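Local coordinates for nucleoside diphosphate kinase (Aquifex aeolicus, PDB 3ZTP), which probably transfers the gamma phosphate of ATP to nucleoside diphosphates through a phosphorylated enzyme intermediate, keeping up the supply of the other nucleoside triphosphates, at residues E4-I9 against H120-P125; V10-M15 against G70-A75; A36-R41 against C133-G138; G91-E96 against S105-F110. All blocks are in the same frame, centred on the assembly; numbering follows the deposited sequence. Where two conformers were deposited one is given.

Contact 1 of 4, residues E4-I9 against H120-P125; sequences ERTLII and HASDSP. With SO4 (sulfate ion), chain D.
At the edge of the antiparallel sheet of the kinase, strand 119-121 runs beside strand 3-10 and sets His120, the residue that probably carries the phosphate, against Ile9. The two form a hydrogen-bonded pair: Ile9 N reaches His120 O at 2.9 Å, and the return bond from His120 N to Ile9 O is straighter (169°). Ile8 and Ala121 follow as a non-hydrogen-bonded pair, their methyls CG2 and CB meeting on the face where helix 82-90 packs. Beyond them the chain leaves the strand, and Ser122 continues the ladder in another way: its N gives a hydrogen bond to Leu7 O (3.0 Å), while its OG takes one from Leu7 N (3.1 Å). That hydroxyl also bonds Glu131, which holds His120 NE2 as well. A water joins Thr6 OG1 to Ser122 O.

For His120, chi1 (168°) places CG beside the carbonyl carbon, and the ring, turned by chi2, stays close to Ile9 while ND1 donates to sulfate O2 at 2.7 Å, the anion lying at the ring edge. An alanine here would remove the imidazole, so that the sulfate and Glu131 would probably each lose a partner and the phosphate its likely carrier. A histidine on an edge strand, gripped at NE2 by a glutamate and offering ND1, is the hallmark of the nucleoside diphosphate kinase active site.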
loop_
_atom_site.group_PDB
_atom_site.type_symbol
_atom_site.label_atom_id
_atom_site.label_comp_id
_atom_site.label_asym_id
_atom_site.label_seq_id
_atom_site.Cartn_x
_atom_site.Cartn_y
_atom_site.Cartn_z
ATOM N N GLU A 4 -13.766 5.931 -19.842
ATOM C CA GLU A 4 -13.381 6.806 -18.745
ATOM C C GLU A 4 -13.158 5.993 -17.474
ATOM O O GLU A 4 -13.619 4.858 -17.352
ATOM C CB GLU A 4 -14.493 7.823 -18.470
ATOM C CG GLU A 4 -14.737 8.771 -19.627
ATOM C CD GLU A 4 -15.946 9.676 -19.455
ATOM O OE1 GLU A 4 -16.784 9.437 -18.561
ATOM O OE2 GLU A 4 -16.069 10.638 -20.247
ATOM N N ARG A 5 -12.455 6.592 -16.518
ATOM C CA ARG A 5 -12.358 6.056 -15.171
ATOM C C ARG A 5 -12.972 7.020 -14.178
ATOM O O ARG A 5 -12.820 8.243 -14.278
ATOM C CB ARG A 5 -10.905 5.828 -14.787
ATOM C CG ARG A 5 -10.253 4.697 -15.518
ATOM C CD ARG A 5 -8.779 4.592 -15.205
ATOM N NE ARG A 5 -8.209 3.430 -15.883
ATOM C CZ ARG A 5 -6.919 3.118 -15.868
ATOM N NH1 ARG A 5 -6.070 3.882 -15.207
ATOM N NH2 ARG A 5 -6.487 2.043 -16.526
ATOM N N THR A 6 -13.676 6.481 -13.186
ATOM C CA THR A 6 -14.262 7.303 -12.146
ATOM C C THR A 6 -14.008 6.631 -10.814
ATOM O O THR A 6 -13.748 5.427 -10.759
ATOM C CB THR A 6 -15.764 7.552 -12.401
ATOM O OG1 THR A 6 -16.185 8.529 -11.464
ATOM C CG2 THR A 6 -16.619 6.294 -12.222
ATOM N N LEU A 7 -14.052 7.399 -9.735
ATOM C CA LEU A 7 -13.849 6.850 -8.395
ATOM C C LEU A 7 -15.183 6.761 -7.684
ATOM O O LEU A 7 -15.928 7.748 -7.661
ATOM C CB LEU A 7 -12.916 7.750 -7.593
ATOM C CG LEU A 7 -12.566 7.151 -6.221
ATOM C CD1 LEU A 7 -11.463 6.118 -6.316
ATOM C CD2 LEU A 7 -12.242 8.207 -5.179
ATOM N N ILE A 8 -15.463 5.614 -7.062
ATOM C CA ILE A 8 -16.540 5.536 -6.082
ATOM C C ILE A 8 -15.967 5.277 -4.702
ATOM O O ILE A 8 -14.921 4.631 -4.543
ATOM C CB ILE A 8 -17.620 4.481 -6.414
ATOM C CG1 ILE A 8 -17.022 3.069 -6.535
ATOM C CG2 ILE A 8 -18.364 4.881 -7.669
ATOM C CD1 ILE A 8 -18.054 1.944 -6.484
ATOM N N ILE A 9 -16.656 5.801 -3.689
ATOM C CA ILE A 9 -16.363 5.433 -2.291
ATOM C C ILE A 9 -17.666 5.012 -1.642
ATOM O O ILE A 9 -18.627 5.787 -1.628
ATOM C CB ILE A 9 -15.740 6.571 -1.471
ATOM C CG1 ILE A 9 -14.507 7.107 -2.191
ATOM C CG2 ILE A 9 -15.384 6.041 -0.101
ATOM C CD1 ILE A 9 -13.890 8.333 -1.494
ATOM N N HIS A 120 -20.143 7.968 -2.706
ATOM C CA HIS A 120 -19.549 9.089 -3.410
ATOM C C HIS A 120 -19.174 8.626 -4.820
ATOM O O HIS A 120 -18.650 7.518 -4.973
ATOM C CB HIS A 120 -18.241 9.503 -2.721
ATOM C CG HIS A 120 -17.419 10.446 -3.536
ATOM N ND1 HIS A 120 -17.590 11.807 -3.475
ATOM C CD2 HIS A 120 -16.461 10.223 -4.459
ATOM C CE1 HIS A 120 -16.755 12.388 -4.318
ATOM N NE2 HIS A 120 -16.061 11.449 -4.925
ATOM N N ALA A 121 -19.370 9.468 -5.825
ATOM C CA ALA A 121 -18.751 9.253 -7.134
ATOM C C ALA A 121 -18.192 10.551 -7.663
ATOM O O ALA A 121 -18.752 11.625 -7.421
ATOM C CB ALA A 121 -19.743 8.677 -8.138
ATOM N N SER A 122 -17.097 10.459 -8.397
ATOM C CA SER A 122 -16.510 11.646 -9.023
ATOM C C SER A 122 -17.522 12.365 -9.920
ATOM O O SER A 122 -18.336 11.746 -10.592
ATOM C CB SER A 122 -15.311 11.239 -9.883
ATOM O OG SER A 122 -14.393 10.447 -9.164
ATOM N N ASP A 123 -17.391 13.680 -9.954
ATOM C CA ASP A 123 -18.341 14.570 -10.623
ATOM C C ASP A 123 -18.009 14.788 -12.087
ATOM O O ASP A 123 -18.893 15.018 -12.895
ATOM C CB ASP A 123 -18.342 15.929 -9.913
ATOM C CG ASP A 123 -19.250 16.953 -10.587
ATOM O OD1 ASP A 123 -20.483 16.766 -10.551
ATOM O OD2 ASP A 123 -18.728 17.964 -11.118
ATOM N N SER A 124 -16.731 14.726 -12.415
ATOM C CA SER A 124 -16.220 15.234 -13.690
ATOM C C SER A 124 -14.905 14.548 -14.010
ATOM O O SER A 124 -14.318 13.930 -13.131
ATOM C CB SER A 124 -15.977 16.736 -13.594
ATOM O OG SER A 124 -14.931 17.020 -12.689
ATOM N N PRO A 125 -14.400 14.694 -15.240
ATOM C CA PRO A 125 -13.102 14.085 -15.556
ATOM C C PRO A 125 -11.973 14.598 -14.671
ATOM O O PRO A 125 -11.120 13.821 -14.249
ATOM C CB PRO A 125 -12.871 14.521 -17.014
ATOM C CG PRO A 125 -14.229 14.650 -17.578
ATOM C CD PRO A 125 -15.062 15.224 -16.450
HETATM S S SO4 D . -19.843 13.109 -1.602
HETATM O O1 SO4 D . -20.918 12.339 -2.217
HETATM O O2 SO4 D . -19.143 13.865 -2.639
HETATM O O3 SO4 D . -20.345 14.099 -0.653
HETATM O O4 SO4 D . -18.954 12.236 -0.886
HETATM O O HOH W 1 -18.892 9.189 -11.566
#

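Contact 2 of 4, residues V10-M15 against G70-A75; sequences VKPDAM and GPVVAA. With SO4 (sulfate ion), chain D.
Bends at chi2 (-71°) and chi3 (-76°) fold the Met15 chain back over the strand, so that CE comes to rest on Val73 CG2 at 3.6 Å, the two side chains crossing at about a right angle. CG of the same methionine lies 3.7 Å from Pro71 O. The Pro12 ring runs alongside Val72, both pointing the same way, with CD 3.6 Å from CG1. The backbones meet at Val10 and Val73, an antiparallel hydrogen-bonded pair in which Val10 N to Val73 O is short (2.8 Å) and the return bond is weak. Here strand 3-10 ends and helix 12-17 begins, Lys11 standing at the N-cap beside the neighbouring strand 72-78 of the central sheet.

The Lys11 side chain leaves the backbone away from strand 72-78 and, extended beyond CG, carries NZ to the sulfate, where it makes weak hydrogen bonds to O1 (2.9 Å) and O4 (3.0 Å), and it is also bonded to Asn117 OD1; the anion probably marks where phosphate binds. With a methionine in its place, the sulfate would probably lose a positive partner and Asn117 OD1 its donor. Leu37 of a second subunit also packs on Val73.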
loop_
_atom_site.group_PDB
_atom_site.type_symbol
_atom_site.label_atom_id
_atom_site.label_comp_id
_atom_site.label_asym_id
_atom_site.label_seq_id
_atom_site.Cartn_x
_atom_site.Cartn_y
_atom_site.Cartn_z
ATOM N N VAL A 10 -17.682 3.799 -1.094
ATOM C CA VAL A 10 -18.820 3.316 -0.305
ATOM C C VAL A 10 -18.636 3.865 1.093
ATOM O O VAL A 10 -17.607 3.601 1.741
ATOM C CB VAL A 10 -18.902 1.791 -0.332
ATOM C CG1 VAL A 10 -20.047 1.276 0.541
ATOM C CG2 VAL A 10 -19.046 1.309 -1.773
ATOM N N LYS A 11 -19.588 4.674 1.532
ATOM C CA LYS A 11 -19.457 5.474 2.739
ATOM C C LYS A 11 -19.807 4.650 3.977
ATOM O O LYS A 11 -20.362 3.548 3.889
ATOM C CB LYS A 11 -20.342 6.717 2.639
ATOM C CG LYS A 11 -20.047 7.604 1.462
ATOM C CD LYS A 11 -20.900 8.872 1.461
ATOM C CE LYS A 11 -20.482 9.882 0.417
ATOM N NZ LYS A 11 -21.376 11.048 0.354
ATOM N N PRO A 12 -19.477 5.169 5.163
ATOM C CA PRO A 12 -19.653 4.329 6.348
ATOM C C PRO A 12 -21.099 3.913 6.628
ATOM O O PRO A 12 -21.316 2.873 7.273
ATOM C CB PRO A 12 -19.061 5.183 7.483
ATOM C CG PRO A 12 -18.060 6.023 6.809
ATOM C CD PRO A 12 -18.696 6.381 5.478
ATOM N N ASP A 13 -22.078 4.714 6.210
ATOM C CA ASP A 13 -23.473 4.309 6.379
ATOM C C ASP A 13 -23.781 3.019 5.621
ATOM O O ASP A 13 -24.391 2.101 6.181
ATOM C CB ASP A 13 -24.447 5.425 6.008
ATOM C CG ASP A 13 -24.270 5.941 4.585
ATOM O OD1 ASP A 13 -23.141 5.937 4.045
ATOM O OD2 ASP A 13 -25.288 6.379 4.005
ATOM N N ALA A 14 -23.392 2.954 4.357
ATOM C CA ALA A 14 -23.642 1.764 3.558
ATOM C C ALA A 14 -22.788 0.601 4.031
ATOM O O ALA A 14 -23.221 -0.553 3.975
ATOM C CB ALA A 14 -23.393 2.071 2.069
ATOM N N MET A 15 -21.582 0.887 4.499
ATOM C CA MET A 15 -20.723 -0.141 5.073
ATOM C C MET A 15 -21.421 -0.794 6.254
ATOM O O MET A 15 -21.538 -2.018 6.311
ATOM C CB MET A 15 -19.372 0.452 5.482
ATOM C CG MET A 15 -18.591 0.952 4.297
ATOM S SD MET A 15 -17.952 -0.366 3.229
ATOM C CE MET A 15 -16.612 -0.807 4.362
ATOM N N GLY A 70 -15.329 5.698 10.217
ATOM C CA GLY A 70 -15.182 4.260 10.123
ATOM C C GLY A 70 -14.576 3.945 8.776
ATOM O O GLY A 70 -14.409 4.836 7.949
ATOM N N PRO A 71 -14.233 2.685 8.551
ATOM C CA PRO A 71 -13.627 2.372 7.256
ATOM C C PRO A 71 -14.577 2.594 6.077
ATOM O O PRO A 71 -15.823 2.533 6.208
ATOM C CB PRO A 71 -13.258 0.895 7.365
ATOM C CG PRO A 71 -13.768 0.404 8.676
ATOM C CD PRO A 71 -14.300 1.542 9.473
ATOM N N VAL A 72 -13.986 2.844 4.915
ATOM C CA VAL A 72 -14.697 2.967 3.659
ATOM C C VAL A 72 -14.039 2.076 2.644
ATOM O O VAL A 72 -12.937 1.558 2.870
ATOM C CB VAL A 72 -14.718 4.428 3.142
ATOM C CG1 VAL A 72 -15.504 5.336 4.095
ATOM C CG2 VAL A 72 -13.323 5.014 2.983
ATOM N N VAL A 73 -14.704 1.877 1.519
ATOM C CA VAL A 73 -14.122 1.133 0.406
ATOM C C VAL A 73 -14.201 1.979 -0.832
ATOM O O VAL A 73 -15.267 2.460 -1.221
ATOM C CB VAL A 73 -14.850 -0.197 0.168
ATOM C CG1 VAL A 73 -14.406 -0.830 -1.147
ATOM C CG2 VAL A 73 -14.590 -1.147 1.349
ATOM N N ALA A 74 -13.071 2.159 -1.494
ATOM C CA ALA A 74 -13.025 2.861 -2.770
ATOM C C ALA A 74 -12.741 1.899 -3.912
ATOM O O ALA A 74 -12.079 0.868 -3.726
ATOM C CB ALA A 74 -11.941 3.953 -2.740
ATOM N N ALA A 75 -13.255 2.245 -5.101
ATOM C CA ALA A 75 -13.002 1.490 -6.321
ATOM C C ALA A 75 -12.843 2.430 -7.482
ATOM O O ALA A 75 -13.499 3.484 -7.531
ATOM C CB ALA A 75 -14.147 0.533 -6.609
HETATM S S SO4 D . -19.843 13.109 -1.602
HETATM O O1 SO4 D . -20.918 12.339 -2.217
HETATM O O2 SO4 D . -19.143 13.865 -2.639
HETATM O O3 SO4 D . -20.345 14.099 -0.653
HETATM O O4 SO4 D . -18.954 12.236 -0.886
#

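Contact 3 of 4, residues A36-R41 against C133-G138; sequences ALKMFR and CFIFSG
Aromatic and aliphatic packing carries most of this contact between strand 33-40 and the C-terminal end of helix 125-135. The methyl of Ala36 sits over the centre of the Phe136 ring in a CH-pi contact, CB 3.6 Å from the centroid and 8° off the ring normal. The opposite face is covered by Ile135 CG2, offset toward the rim, which leaves the phenyl clasped between a strand residue and its own neighbour in the chain. Farther along the strand, Phe40 and Ile135 cross at about a right angle, CZ touching CD1 at 3.7 Å. The aliphatic part of Lys38 slides past Phe136 in the opposite direction, its CG 3.7 Å from ring atom CE1.

Here the end of the last helix, which leaves helical geometry at Phe136, packs on an outermost strand of the chain's four-stranded antiparallel sheet (order 2-3-1-4), the ferredoxin-like core of the family. In the tetramer the same region meets other copies: Cys133 is disulfide-bonded to Cys133 of a third subunit, whose Leu139 also packs on Phe40, while Leu37 and Met39 make backbone bonds to a second subunit.

Polar bonding centres on Lys38. Its CG lies between backbone N and carbonyl carbon (chi1 77°), and the chain then extends to put NZ 2.7 Å from Ile135 O, nearly in line with the carbonyl. A salt bridge to Glu140 gives the ammonium a second partner.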
loop_
_atom_site.group_PDB
_atom_site.type_symbol
_atom_site.label_atom_id
_atom_site.label_comp_id
_atom_site.label_asym_id
_atom_site.label_seq_id
_atom_site.Cartn_x
_atom_site.Cartn_y
_atom_site.Cartn_z
ATOM N N ALA A 36 -9.325 -0.916 -9.514
ATOM C CA ALA A 36 -8.640 -0.842 -8.227
ATOM C C ALA A 36 -9.711 -0.912 -7.155
ATOM O O ALA A 36 -10.870 -0.512 -7.376
ATOM C CB ALA A 36 -7.828 0.456 -8.095
ATOM N N LEU A 37 -9.349 -1.427 -6.000
ATOM C CA LEU A 37 -10.300 -1.628 -4.913
ATOM C C LEU A 37 -9.560 -1.741 -3.630
ATOM O O LEU A 37 -8.606 -2.510 -3.546
ATOM C CB LEU A 37 -11.099 -2.931 -5.164
ATOM C CG LEU A 37 -12.163 -3.292 -4.137
ATOM C CD1 LEU A 37 -13.338 -2.422 -4.232
ATOM C CD2 LEU A 37 -12.582 -4.739 -4.331
ATOM N N LYS A 38 -9.988 -1.024 -2.611
ATOM C CA LYS A 38 -9.476 -1.311 -1.286
ATOM C C LYS A 38 -10.305 -0.666 -0.211
ATOM O O LYS A 38 -11.030 0.290 -0.436
ATOM C CB LYS A 38 -8.024 -0.866 -1.139
ATOM C CG LYS A 38 -7.863 0.637 -0.960
ATOM C CD LYS A 38 -6.394 1.060 -1.084
ATOM C CE LYS A 38 -6.251 2.559 -1.227
ATOM N NZ LYS A 38 -4.802 2.888 -1.395
ATOM N N MET A 39 -10.177 -1.256 0.965
ATOM C CA MET A 39 -10.735 -0.757 2.221
ATOM C C MET A 39 -9.654 0.009 2.959
ATOM O O MET A 39 -8.533 -0.469 3.076
ATOM C CB MET A 39 -11.223 -1.930 3.067
ATOM C CG MET A 39 -11.747 -1.499 4.404
ATOM S SD MET A 39 -12.461 -2.885 5.318
ATOM C CE MET A 39 -13.858 -3.214 4.341
ATOM N N PHE A 40 -9.981 1.196 3.453
ATOM C CA PHE A 40 -9.047 2.018 4.185
ATOM C C PHE A 40 -9.851 2.899 5.126
ATOM O O PHE A 40 -11.090 2.871 5.113
ATOM C CB PHE A 40 -8.170 2.853 3.225
ATOM C CG PHE A 40 -8.934 3.879 2.473
ATOM C CD1 PHE A 40 -9.664 3.527 1.353
ATOM C CD2 PHE A 40 -8.981 5.210 2.917
ATOM C CE1 PHE A 40 -10.432 4.470 0.672
ATOM C CE2 PHE A 40 -9.724 6.163 2.204
ATOM C CZ PHE A 40 -10.455 5.773 1.100
ATOM N N ARG A 41 -9.157 3.672 5.948
ATOM C CA ARG A 41 -9.811 4.608 6.853
ATOM C C ARG A 41 -9.197 5.986 6.660
ATOM O O ARG A 41 -7.989 6.176 6.868
ATOM C CB ARG A 41 -9.642 4.147 8.283
ATOM C CG ARG A 41 -10.120 5.179 9.288
ATOM C CD ARG A 41 -11.204 4.635 10.115
ATOM N NE ARG A 41 -11.721 5.611 11.069
ATOM C CZ ARG A 41 -12.240 5.265 12.229
ATOM N NH1 ARG A 41 -12.314 3.980 12.564
ATOM N NH2 ARG A 41 -12.710 6.199 13.035
ATOM N N CYS A 133 -6.175 9.638 -7.913
ATOM C CA CYS A 133 -4.808 9.763 -7.416
ATOM C C CYS A 133 -4.758 9.955 -5.905
ATOM O O CYS A 133 -3.773 9.583 -5.254
ATOM C CB CYS A 133 -4.100 10.921 -8.113
ATOM S SG CYS A 133 -3.647 10.546 -9.824
ATOM N N PHE A 134 -5.784 10.541 -5.323
ATOM C CA PHE A 134 -5.752 10.724 -3.890
ATOM C C PHE A 134 -5.749 9.376 -3.171
ATOM O O PHE A 134 -5.106 9.216 -2.126
ATOM C CB PHE A 134 -6.922 11.568 -3.394
ATOM C CG PHE A 134 -6.680 12.153 -2.042
ATOM C CD1 PHE A 134 -6.942 11.458 -0.880
ATOM C CD2 PHE A 134 -6.091 13.388 -1.952
ATOM C CE1 PHE A 134 -6.656 12.013 0.364
ATOM C CE2 PHE A 134 -5.809 13.954 -0.709
ATOM C CZ PHE A 134 -6.083 13.252 0.443
ATOM N N ILE A 135 -6.481 8.406 -3.707
ATOM C CA ILE A 135 -6.700 7.131 -3.036
ATOM C C ILE A 135 -5.765 6.027 -3.531
ATOM O O ILE A 135 -5.318 5.201 -2.750
ATOM C CB ILE A 135 -8.172 6.674 -3.246
ATOM C CG1 ILE A 135 -9.147 7.744 -2.735
ATOM C CG2 ILE A 135 -8.434 5.317 -2.586
ATOM C CD1 ILE A 135 -8.951 8.140 -1.272
ATOM N N PHE A 136 -5.496 6.019 -4.838
ATOM C CA PHE A 136 -4.778 4.925 -5.491
ATOM C C PHE A 136 -3.614 5.429 -6.308
ATOM O O PHE A 136 -3.796 6.309 -7.148
ATOM C CB PHE A 136 -5.703 4.173 -6.482
ATOM C CG PHE A 136 -6.830 3.414 -5.839
ATOM C CD1 PHE A 136 -6.595 2.266 -5.116
ATOM C CD2 PHE A 136 -8.117 3.871 -5.969
ATOM C CE1 PHE A 136 -7.649 1.566 -4.544
ATOM C CE2 PHE A 136 -9.186 3.157 -5.436
ATOM C CZ PHE A 136 -8.947 2.031 -4.710
ATOM N N SER A 137 -2.454 4.810 -6.145
ATOM C CA SER A 137 -1.354 5.065 -7.073
ATOM C C SER A 137 -1.565 4.269 -8.350
ATOM O O SER A 137 -2.362 3.313 -8.408
ATOM C CB SER A 137 -0.030 4.631 -6.474
ATOM O OG SER A 137 0.038 3.225 -6.421
ATOM N N GLY A 138 -0.820 4.604 -9.378
ATOM C CA GLY A 138 -0.767 3.809 -10.581
ATOM C C GLY A 138 -0.383 2.378 -10.332
ATOM O O GLY A 138 -0.836 1.473 -11.043
#

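Contact 4 of 4, residues G91-E96 against S105-F110; sequences GPTDSE and SIRAQF
Arg107 reaches across from the start of the short helix 106-110 to the chain that leads from Gly91 into helix 95-101. Its chain is extended from CG to NE, which slides the aliphatic part past Pro92 O (3.2 Å from CD) and delivers NH1 to Gly91 O. That hydrogen bond is 3.0 Å long and bent (141° at hydrogen), with the oxygen near the guanidinium edge but 22° out of its plane. NH1 also lies 3.5 Å from Thr93 CA, the threonine side chain pointing the same way as the arginine. The guanidinium is held through NH2 by Ile119 O.

Ser105, at the N-cap, has OG between its backbone N and carbonyl carbon (chi1 66°), a turn that lets the hydroxyl accept from Ala108 N (3.2 Å) and close the start of the helix, while it also bonds Ala102 O. Its CB is 3.8 Å from Gly91 CA, in a spot where any side chain on the glycine would collide with the hydroxyl. Asp94, N-cap of helix 95-101, takes the hydrogen of Glu96 N on OD1 (3.0 Å), anti and out of the carboxylate plane. Ser95 lays CB 3.5 Å from Arg107 O, and its OG bonds Asp113 O.

Carbonyl oxygens thus fix the rotation of the guanidinium, which is consistent with Arg107 and Thr93 both being predicted to bind ATP: the arginine would be held ready for a phosphate.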
loop_
_atom_site.group_PDB
_atom_site.type_symbol
_atom_site.label_atom_id
_atom_site.label_comp_id
_atom_site.label_asym_id
_atom_site.label_seq_id
_atom_site.Cartn_x
_atom_site.Cartn_y
_atom_site.Cartn_z
ATOM N N GLY A 91 -27.809 7.874 -8.470
ATOM C CA GLY A 91 -29.012 8.638 -8.215
ATOM C C GLY A 91 -28.734 9.971 -7.549
ATOM O O GLY A 91 -27.593 10.288 -7.196
ATOM N N PRO A 92 -29.796 10.750 -7.355
ATOM C CA PRO A 92 -29.669 12.070 -6.749
ATOM C C PRO A 92 -29.022 12.036 -5.369
ATOM O O PRO A 92 -29.208 11.079 -4.626
ATOM C CB PRO A 92 -31.129 12.518 -6.630
ATOM C CG PRO A 92 -31.882 11.734 -7.610
ATOM C CD PRO A 92 -31.164 10.437 -7.781
ATOM N N THR A 93 -28.276 13.091 -5.045
ATOM C CA THR A 93 -27.616 13.251 -3.754
ATOM C C THR A 93 -28.543 12.975 -2.586
ATOM O O THR A 93 -28.170 12.339 -1.591
ATOM C CB THR A 93 -27.122 14.709 -3.592
ATOM O OG1 THR A 93 -26.383 15.078 -4.755
ATOM C CG2 THR A 93 -26.256 14.861 -2.347
ATOM N N ASP A 94 -29.748 13.501 -2.703
ATOM C CA ASP A 94 -30.739 13.367 -1.664
ATOM C C ASP A 94 -31.392 11.982 -1.836
ATOM O O ASP A 94 -32.174 11.750 -2.749
ATOM C CB ASP A 94 -31.768 14.499 -1.804
ATOM C CG ASP A 94 -32.907 14.406 -0.802
ATOM O OD1 ASP A 94 -33.102 13.387 -0.132
ATOM O OD2 ASP A 94 -33.680 15.385 -0.698
ATOM N N SER A 95 -31.074 11.064 -0.935
ATOM C CA SER A 95 -31.552 9.679 -1.021
ATOM C C SER A 95 -33.075 9.577 -1.058
ATOM O O SER A 95 -33.619 8.636 -1.639
ATOM C CB SER A 95 -31.035 8.847 0.156
ATOM O OG SER A 95 -29.623 8.850 0.250
ATOM N N GLU A 96 -33.767 10.524 -0.410
ATOM C CA GLU A 96 -35.224 10.531 -0.434
ATOM C C GLU A 96 -35.715 10.888 -1.813
ATOM O O GLU A 96 -36.667 10.283 -2.299
ATOM C CB GLU A 96 -35.802 11.529 0.572
ATOM C CG GLU A 96 -35.797 10.997 1.957
ATOM C CD GLU A 96 -36.811 9.893 2.130
ATOM O OE1 GLU A 96 -38.014 10.134 1.930
ATOM O OE2 GLU A 96 -36.406 8.772 2.461
ATOM N N SER A 105 -31.781 3.034 -7.862
ATOM C CA SER A 105 -30.474 3.656 -7.756
ATOM C C SER A 105 -29.795 3.275 -6.457
ATOM O O SER A 105 -30.433 2.887 -5.486
ATOM C CB SER A 105 -30.581 5.161 -7.883
ATOM O OG SER A 105 -31.289 5.759 -6.806
ATOM N N ILE A 106 -28.476 3.397 -6.425
ATOM C CA ILE A 106 -27.747 3.033 -5.220
ATOM C C ILE A 106 -28.259 3.846 -4.023
ATOM O O ILE A 106 -28.450 3.303 -2.938
ATOM C CB ILE A 106 -26.219 3.230 -5.385
ATOM C CG1 ILE A 106 -25.647 2.388 -6.530
ATOM C CG2 ILE A 106 -25.514 2.953 -4.079
ATOM C CD1 ILE A 106 -25.884 0.924 -6.388
ATOM N N ARG A 107 -28.452 5.155 -4.199
ATOM C CA ARG A 107 -28.876 5.994 -3.079
ATOM C C ARG A 107 -30.298 5.696 -2.655
ATOM O O ARG A 107 -30.625 5.728 -1.471
ATOM C CB ARG A 107 -28.648 7.485 -3.370
ATOM C CG ARG A 107 -27.158 7.779 -3.415
ATOM C CD ARG A 107 -26.838 9.159 -3.814
ATOM N NE ARG A 107 -25.438 9.465 -3.624
ATOM C CZ ARG A 107 -24.796 10.389 -4.313
ATOM N NH1 ARG A 107 -25.394 11.044 -5.285
ATOM N NH2 ARG A 107 -23.541 10.676 -4.042
ATOM N N ALA A 108 -31.169 5.369 -3.604
ATOM C CA ALA A 108 -32.518 4.966 -3.246
ATOM C C ALA A 108 -32.494 3.682 -2.438
ATOM O O ALA A 108 -33.250 3.534 -1.468
ATOM C CB ALA A 108 -33.376 4.806 -4.470
ATOM N N GLN A 109 -31.663 2.736 -2.842
ATOM C CA GLN A 109 -31.629 1.421 -2.205
ATOM C C GLN A 109 -30.958 1.419 -0.853
ATOM O O GLN A 109 -31.400 0.717 0.055
ATOM C CB GLN A 109 -30.923 0.427 -3.119
ATOM C CG GLN A 109 -31.750 0.132 -4.356
ATOM C CD GLN A 109 -32.880 -0.849 -4.068
ATOM O OE1 GLN A 109 -34.072 -0.588 -4.373
ATOM N NE2 GLN A 109 -32.515 -1.995 -3.500
ATOM N N PHE A 110 -29.894 2.216 -0.707
ATOM C CA PHE A 110 -29.016 2.097 0.462
ATOM C C PHE A 110 -28.764 3.405 1.204
ATOM O O PHE A 110 -28.164 3.390 2.277
ATOM C CB PHE A 110 -27.661 1.466 0.048
ATOM C CG PHE A 110 -27.812 0.136 -0.618
ATOM C CD1 PHE A 110 -28.363 -0.931 0.071
ATOM C CD2 PHE A 110 -27.482 -0.022 -1.928
ATOM C CE1 PHE A 110 -28.537 -2.173 -0.558
ATOM C CE2 PHE A 110 -27.659 -1.262 -2.571
ATOM C CZ PHE A 110 -28.198 -2.325 -1.866
#

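In the fold
Three of the four contacts share the antiparallel sheet, ordered 33-40, 72-78, 3-10, 119-121. Contact 1 joins its last two strands, contact 2 the middle two, and contact 3 lays the end of helix 125-135 against strand 33-40; their centres lie 12 to 15 Å apart. Contacts 1 and 2 touch through Ile8 N and Ala75 O and reach the same sulfate. Contact 4 sits outside the sheet, about 24 Å from contact 3 centre to centre. Along the chain, contact 2 is nested within contact 1, contact 3 crosses both, and contact 4 lies within contacts 1 and 3. Residues distant in sequence converge on one probable phosphate site, while contacts 2 and 3 also meet other subunits.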